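Local coordinates for protein beta-phenylalanine aminotransferase (PDB 4AO9) that probably catalyses transfer of the amino group of beta-phenylalanine to a keto-acid acceptor, using bound pyridoxal-5'-phosphate as cofactor, at residues Ser265-His270 / Thr372-Leu377; Ala94-Gly99 / Ser415-Phe420; Ser376-His381 / Gly419-Ser424. All blocks are in the same frame, centred on the assembly; numbering follows the deposited sequence.

Contact 1 of 3, residues Ser265-His270 / Thr372-Leu377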
# COMPACT_ATOMS: atom_id res chain seq x y z
N SER A 265 10.20 2.72 -15.67
CA SER A 265 9.67 1.70 -16.58
C SER A 265 8.91 2.30 -17.74
O SER A 265 8.79 1.68 -18.78
CB SER A 265 8.79 0.70 -15.84
OG SER A 265 7.55 1.32 -15.53
N ARG A 266 8.40 3.52 -17.56
CA ARG A 266 7.66 4.18 -18.65
C ARG A 266 8.52 4.86 -19.71
O ARG A 266 7.98 5.33 -20.72
CB ARG A 266 6.63 5.20 -18.14
CG ARG A 266 7.09 6.16 -17.06
CD ARG A 266 5.93 7.07 -16.64
NE ARG A 266 5.88 8.14 -17.60
CZ ARG A 266 4.95 9.09 -17.72
NH1 ARG A 266 3.87 9.17 -16.93
NH2 ARG A 266 5.12 9.97 -18.69
N LEU A 267 9.84 4.90 -19.49
CA LEU A 267 10.71 5.77 -20.28
C LEU A 267 11.13 5.24 -21.64
O LEU A 267 11.76 5.95 -22.43
CB LEU A 267 11.95 6.15 -19.48
CG LEU A 267 11.70 7.11 -18.32
CD1 LEU A 267 13.00 7.26 -17.53
CD2 LEU A 267 11.18 8.46 -18.84
N ALA A 268 10.81 3.98 -21.91
CA ALA A 268 11.14 3.35 -23.18
C ALA A 268 10.15 2.21 -23.34
O ALA A 268 9.50 1.84 -22.36
CB ALA A 268 12.58 2.84 -23.18
N PRO A 269 10.03 1.64 -24.56
CA PRO A 269 9.05 0.57 -24.79
C PRO A 269 9.12 -0.58 -23.77
O PRO A 269 8.09 -1.13 -23.39
CB PRO A 269 9.40 0.09 -26.20
CG PRO A 269 9.90 1.34 -26.86
CD PRO A 269 10.71 2.03 -25.81
N HIS A 270 10.33 -0.90 -23.32
CA HIS A 270 10.52 -1.95 -22.33
C HIS A 270 11.25 -1.47 -21.08
O HIS A 270 11.91 -2.25 -20.38
CB HIS A 270 11.18 -3.16 -23.00
CG HIS A 270 10.38 -3.68 -24.15
ND1 HIS A 270 9.26 -4.45 -23.97
CD2 HIS A 270 10.49 -3.46 -25.48
CE1 HIS A 270 8.73 -4.73 -25.15
NE2 HIS A 270 9.45 -4.13 -26.08
N THR A 372 16.36 18.84 -16.75
CA THR A 372 17.04 17.55 -16.77
C THR A 372 16.02 16.42 -16.92
O THR A 372 14.86 16.59 -16.54
CB THR A 372 17.90 17.32 -15.50
OG1 THR A 372 17.09 17.45 -14.32
CG2 THR A 372 19.03 18.34 -15.43
N GLY A 373 16.45 15.30 -17.47
CA GLY A 373 15.60 14.11 -17.51
C GLY A 373 15.76 13.28 -18.76
O GLY A 373 16.77 13.40 -19.47
N ILE A 374 14.77 12.43 -19.01
CA ILE A 374 14.77 11.48 -20.12
C ILE A 374 13.35 11.38 -20.64
O ILE A 374 12.40 11.28 -19.86
CB ILE A 374 15.20 10.06 -19.66
CG1 ILE A 374 16.63 10.07 -19.10
CG2 ILE A 374 15.09 9.06 -20.83
CD1 ILE A 374 17.02 8.78 -18.36
N GLY A 375 13.19 11.41 -21.96
CA GLY A 375 11.89 11.13 -22.56
C GLY A 375 10.77 12.01 -22.02
O GLY A 375 10.88 13.23 -22.02
N SER A 376 9.72 11.38 -21.50
CA SER A 376 8.50 12.10 -21.11
C SER A 376 8.54 12.68 -19.69
O SER A 376 7.53 13.22 -19.22
CB SER A 376 7.29 11.18 -21.29
OG SER A 376 7.46 9.99 -20.53
N LEU A 377 9.70 12.60 -19.04
CA LEU A 377 9.89 13.11 -17.68
C LEU A 377 11.04 14.10 -17.63
O LEU A 377 12.15 13.80 -18.08
CB LEU A 377 10.18 11.96 -16.71
CG LEU A 377 9.18 10.80 -16.69
CD1 LEU A 377 9.67 9.72 -15.72
CD2 LEU A 377 7.79 11.29 -16.34
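Arg266 reaches across to Ser376 with one arm of its guanidinium: NH2 donates to OG at 3.0 Å. The N-H...O angle of 174° makes the bond nearly straight, and OG lies practically in the guanidinium plane, so the serine is met at the edge of the flat group. The arginine chain leaves its CA with CG between the backbone N and the carbonyl carbon (chi1 46°), runs straight through chi2 and bends at chi3, and that bend swings the terminal group over to the serine. Over one guanidinium face sits Leu377, whose CD2 is 3.8 Å from Arg266 NH2 and displaced toward the rim. Other partners fix the group further: NH2 also bonds Leu423 O, its strongest polar partner, and NH1 bonds Thr97 O, whereas NE is buried with no partner in the model. Ile374 to Leu377 form a type II' beta turn, the tight hairpin joining strands 370-374 and 377-381 of a three-stranded antiparallel sheet, and the loop after strand 256-260 is packed against this turn. Gly375, at the second position of the turn, has the positive phi that position needs. Leu267 supplies the apolar half. Its CD2 enters beside the turn, 3.2 Å from Ile374 O and 3.7 Å from Leu377 CD1, the two leucine side chains crossing at about a right angle. The other branch, CD1, reaches Ile374 CB at 4.1 Å. Leu272 of helix 272-276 touches both Leu267 and Ile374.

Contact 2 of 3, residues Ala94-Gly99 / Ser415-Phe420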
# COMPACT_ATOMS: atom_id res chain seq x y z
N ALA A 94 0.38 15.11 -13.91
CA ALA A 94 -0.21 13.78 -14.16
C ALA A 94 0.09 12.74 -13.08
O ALA A 94 0.67 11.68 -13.35
CB ALA A 94 0.20 13.28 -15.57
N GLU A 95 -0.31 13.07 -11.85
CA GLU A 95 -0.19 12.20 -10.68
C GLU A 95 1.23 11.66 -10.51
O GLU A 95 1.43 10.49 -10.19
CB GLU A 95 -1.26 11.10 -10.72
CG GLU A 95 -1.61 10.53 -9.33
CD GLU A 95 -2.20 11.57 -8.40
OE1 GLU A 95 -1.45 12.28 -7.72
OE2 GLU A 95 -3.44 11.67 -8.34
N TYR A 96 2.21 12.53 -10.72
CA TYR A 96 3.61 12.20 -10.48
C TYR A 96 4.01 10.94 -11.25
O TYR A 96 4.72 10.09 -10.73
CB TYR A 96 3.90 12.11 -8.96
CG TYR A 96 3.97 13.50 -8.35
CD1 TYR A 96 2.81 14.21 -8.02
CD2 TYR A 96 5.20 14.14 -8.18
CE1 TYR A 96 2.88 15.51 -7.50
CE2 TYR A 96 5.27 15.42 -7.66
CZ TYR A 96 4.11 16.10 -7.33
OH TYR A 96 4.20 17.38 -6.84
N THR A 97 3.53 10.88 -12.50
CA THR A 97 3.76 9.81 -13.49
C THR A 97 2.74 8.67 -13.48
O THR A 97 2.68 7.90 -14.43
CB THR A 97 5.20 9.20 -13.52
OG1 THR A 97 5.35 8.25 -12.46
CG2 THR A 97 6.28 10.27 -13.43
N ALA A 98 1.94 8.55 -12.41
CA ALA A 98 0.92 7.50 -12.37
C ALA A 98 -0.19 7.74 -13.39
O ALA A 98 -0.79 6.80 -13.91
CB ALA A 98 0.34 7.35 -10.95
N GLY A 99 -0.45 9.02 -13.68
CA GLY A 99 -1.61 9.43 -14.49
C GLY A 99 -1.34 9.52 -15.99
O GLY A 99 -1.83 10.43 -16.66
N SER A 415 1.31 22.41 -12.65
CA SER A 415 2.59 21.74 -12.57
C SER A 415 2.84 21.32 -11.14
O SER A 415 1.98 21.47 -10.27
CB SER A 415 3.70 22.70 -13.03
OG SER A 415 3.84 23.79 -12.12
N SER A 416 4.03 20.79 -10.87
CA SER A 416 4.43 20.48 -9.51
C SER A 416 5.27 21.61 -8.91
O SER A 416 6.08 22.24 -9.61
CB SER A 416 5.21 19.18 -9.47
OG SER A 416 6.35 19.30 -10.29
N PRO A 417 5.12 21.85 -7.60
CA PRO A 417 5.98 22.83 -6.94
C PRO A 417 7.47 22.58 -7.17
O PRO A 417 8.24 23.54 -7.31
CB PRO A 417 5.63 22.65 -5.46
CG PRO A 417 4.18 22.26 -5.49
CD PRO A 417 4.05 21.37 -6.70
N ARG A 418 7.87 21.31 -7.24
CA ARG A 418 9.29 20.99 -7.37
C ARG A 418 9.84 21.14 -8.80
O ARG A 418 11.03 20.94 -9.01
CB ARG A 418 9.63 19.60 -6.78
CG ARG A 418 9.21 18.39 -7.61
CD ARG A 418 9.33 17.10 -6.78
NE ARG A 418 9.21 15.90 -7.61
CZ ARG A 418 8.85 14.70 -7.17
NH1 ARG A 418 8.56 14.51 -5.88
NH2 ARG A 418 8.77 13.69 -8.01
N GLY A 419 8.98 21.51 -9.76
CA GLY A 419 9.42 21.74 -11.14
C GLY A 419 9.43 20.49 -12.01
O GLY A 419 9.95 20.51 -13.12
N PHE A 420 8.88 19.40 -11.48
CA PHE A 420 8.75 18.12 -12.19
C PHE A 420 7.65 18.21 -13.25
O PHE A 420 6.51 18.56 -12.94
CB PHE A 420 8.41 17.05 -11.15
CG PHE A 420 8.38 15.62 -11.65
CD1 PHE A 420 9.17 15.17 -12.71
CD2 PHE A 420 7.58 14.69 -10.98
CE1 PHE A 420 9.13 13.81 -13.11
CE2 PHE A 420 7.55 13.34 -11.36
CZ PHE A 420 8.33 12.90 -12.43
O HOH W 1 6.49 18.98 -6.05
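Tyr96 meets both Arg418 and Phe420 through the CD2/CE2 side of its ring, joining two irregular loops of the class-III aminotransferase fold: the one after strand 88-91 and the type I beta turn Ser416-Gly419 that leads into strand 420-422. The tight part lies along that side. Tyr96 CE2 stands over the centre of the Arg418 guanidinium, 3.7 Å from Arg418 CZ, with the ring and guanidinium planes 73° apart. Because the arginine presents its face and the tyrosine its edge, this is not a cation-pi stack over the ring. The Arg418 chain is extended from CG to NE, which carries the flat group out along the tyrosine. Tyr96 CD2 also meets the edge of the Phe420 ring, 3.7 Å from Phe420 CD2. A chi1 of -174° points the Phe420 ring toward the 94-99 loop, where its CZ reaches Thr97 CG2 at 3.5 Å. Thr97 is itself tethered, OG1 donating to Tyr96 O, and its side chain is about 6 Å from the bound pyridoxal-5'-phosphate, placing this packing next to the cofactor pocket. Tyr96 OH makes a further close contact, 3.3 Å from the buried Ser416 CB. The looser side lies beyond it, where Pro417 and Arg418 are partly exposed and Pro417 CD comes no nearer to Tyr96 OH than 4.0 Å; no direct hydrogen bond joins the two loops. Glu95 forms a salt bridge with Arg61 and accepts from Thr123 N of the second subunit, and Tyr96 itself packs on that Thr123, so the contact borders the dimer interface. A single water bridges the looser side, 2.9 Å from Tyr96 OH and accepting from Arg418 N at 3.0 Å.

Contact 3 of 3, residues Ser376-His381 / Gly419-Ser424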
# COMPACT_ATOMS: atom_id res chain seq x y z
N SER A 376 9.72 11.38 -21.50
CA SER A 376 8.50 12.10 -21.11
C SER A 376 8.54 12.68 -19.69
O SER A 376 7.53 13.22 -19.22
CB SER A 376 7.29 11.18 -21.29
OG SER A 376 7.46 9.99 -20.53
N LEU A 377 9.70 12.60 -19.04
CA LEU A 377 9.89 13.11 -17.68
C LEU A 377 11.04 14.10 -17.63
O LEU A 377 12.15 13.80 -18.08
CB LEU A 377 10.18 11.96 -16.71
CG LEU A 377 9.18 10.80 -16.69
CD1 LEU A 377 9.67 9.72 -15.72
CD2 LEU A 377 7.79 11.29 -16.34
N MET A 378 10.79 15.29 -17.10
CA MET A 378 11.86 16.28 -16.94
C MET A 378 11.63 17.15 -15.72
O MET A 378 10.55 17.13 -15.14
CB MET A 378 12.01 17.13 -18.22
CG MET A 378 10.77 17.91 -18.56
SD MET A 378 10.70 18.47 -20.28
CE MET A 378 10.15 16.98 -21.09
N ASN A 379 12.63 17.93 -15.33
CA ASN A 379 12.54 18.76 -14.14
C ASN A 379 13.29 20.07 -14.34
O ASN A 379 14.46 20.04 -14.76
CB ASN A 379 13.10 18.00 -12.93
CG ASN A 379 12.44 18.37 -11.60
OD1 ASN A 379 11.87 17.51 -10.92
ND2 ASN A 379 12.54 19.64 -11.20
N ALA A 380 12.64 21.18 -14.02
CA ALA A 380 13.26 22.51 -14.05
C ALA A 380 14.24 22.63 -12.89
O ALA A 380 13.94 22.21 -11.76
CB ALA A 380 12.20 23.59 -13.96
N HIS A 381 15.42 23.20 -13.15
CA HIS A 381 16.39 23.50 -12.10
C HIS A 381 17.00 24.86 -12.37
O HIS A 381 17.38 25.16 -13.50
CB HIS A 381 17.51 22.46 -12.04
CG HIS A 381 17.03 21.07 -11.73
ND1 HIS A 381 16.50 20.71 -10.51
CD2 HIS A 381 17.02 19.95 -12.49
CE1 HIS A 381 16.17 19.43 -10.54
NE2 HIS A 381 16.48 18.95 -11.72
N GLY A 419 8.98 21.51 -9.76
CA GLY A 419 9.42 21.74 -11.14
C GLY A 419 9.43 20.49 -12.01
O GLY A 419 9.95 20.51 -13.12
N PHE A 420 8.88 19.40 -11.48
CA PHE A 420 8.75 18.12 -12.19
C PHE A 420 7.65 18.21 -13.25
O PHE A 420 6.51 18.56 -12.94
CB PHE A 420 8.41 17.05 -11.15
CG PHE A 420 8.38 15.62 -11.65
CD1 PHE A 420 9.17 15.17 -12.71
CD2 PHE A 420 7.58 14.69 -10.98
CE1 PHE A 420 9.13 13.81 -13.11
CE2 PHE A 420 7.55 13.34 -11.36
CZ PHE A 420 8.33 12.90 -12.43
N VAL A 421 8.02 17.94 -14.50
CA VAL A 421 7.13 17.98 -15.65
C VAL A 421 6.93 16.58 -16.19
O VAL A 421 7.90 15.86 -16.42
CB VAL A 421 7.72 18.88 -16.76
CG1 VAL A 421 6.90 18.79 -18.06
CG2 VAL A 421 7.81 20.31 -16.28
N VAL A 422 5.67 16.19 -16.37
CA VAL A 422 5.33 14.81 -16.71
C VAL A 422 4.34 14.82 -17.87
O VAL A 422 3.25 15.37 -17.72
CB VAL A 422 4.66 14.09 -15.50
CG1 VAL A 422 4.20 12.68 -15.86
CG2 VAL A 422 5.58 14.06 -14.28
N LEU A 423 4.72 14.24 -19.00
CA LEU A 423 3.79 14.12 -20.11
C LEU A 423 2.83 12.96 -19.89
O LEU A 423 3.19 11.93 -19.30
CB LEU A 423 4.54 13.96 -21.45
CG LEU A 423 4.98 15.23 -22.20
CD1 LEU A 423 5.24 16.49 -21.34
CD2 LEU A 423 6.14 14.93 -23.13
N SER A 424 1.59 13.16 -20.32
CA SER A 424 0.58 12.11 -20.36
C SER A 424 0.02 12.01 -21.77
O SER A 424 0.18 12.93 -22.58
CB SER A 424 -0.52 12.39 -19.33
OG SER A 424 -1.10 13.67 -19.55
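Met378 and Val421 form the hydrogen-bonded pair of this antiparallel contact: Val421 N donates to Met378 O at 2.7 Å, and Met378 N to Val421 O at 3.0 Å. Beyond them, Leu423 N donates to Ser376 O at 3.0 Å and, at the other end, Ala380 N to Gly419 O at 2.9 Å, which closes the pairing at the glycine. Asn379 secures that end with its amide: ND2 donates to Ala380 O and to Arg418 O. The four bonds run along strands 377-381 and 420-422 and one residue beyond them. The strand axes lie at 153° to each other, an antiparallel run; in the three-stranded antiparallel sheet 377-381 is the middle strand, with 370-374 on its other side, and 420-422 an outer one. Side chains alternate between its faces. On one, Leu377 and Val422 lie side by side with CD2 of the leucine 3.9 Å from CG1 of the valine, while Val422 CG2 sits over the centre of the Phe420 ring. Asn379 OD1 approaches Phe420 CB at 3.5 Å on the same face. The opposite face carries Met378, where a chi1 of 60° sets CG between the backbone N and carbonyl carbon and brings it within 3.7 Å of Val421 CB. Leu354 and Arg355 of helix 341-365 touch the methionine there.

How the contacts relate
From the N terminus, the chain passes first through 94-99, next through 265-270, then the hairpin 372-381, and finally 415-424. Contact 2 closes the longest loop, with 315 residues between its segments, and contact 1, with 101, is nested inside it. Contact 3 closes the shortest, with 37; it begins where contact 1 ends, sharing Ser376 and Leu377, and finishes on the stretch that ends contact 2, sharing Gly419 and Phe420. The loops after strands 88-91 and 256-260 thereby converge on one three-stranded sheet. Leu377 CD2, 3.4 Å from Thr97 CG2, marks where the first meets it; Arg266 NH2, 2.8 Å from Leu423 O, ties in the second.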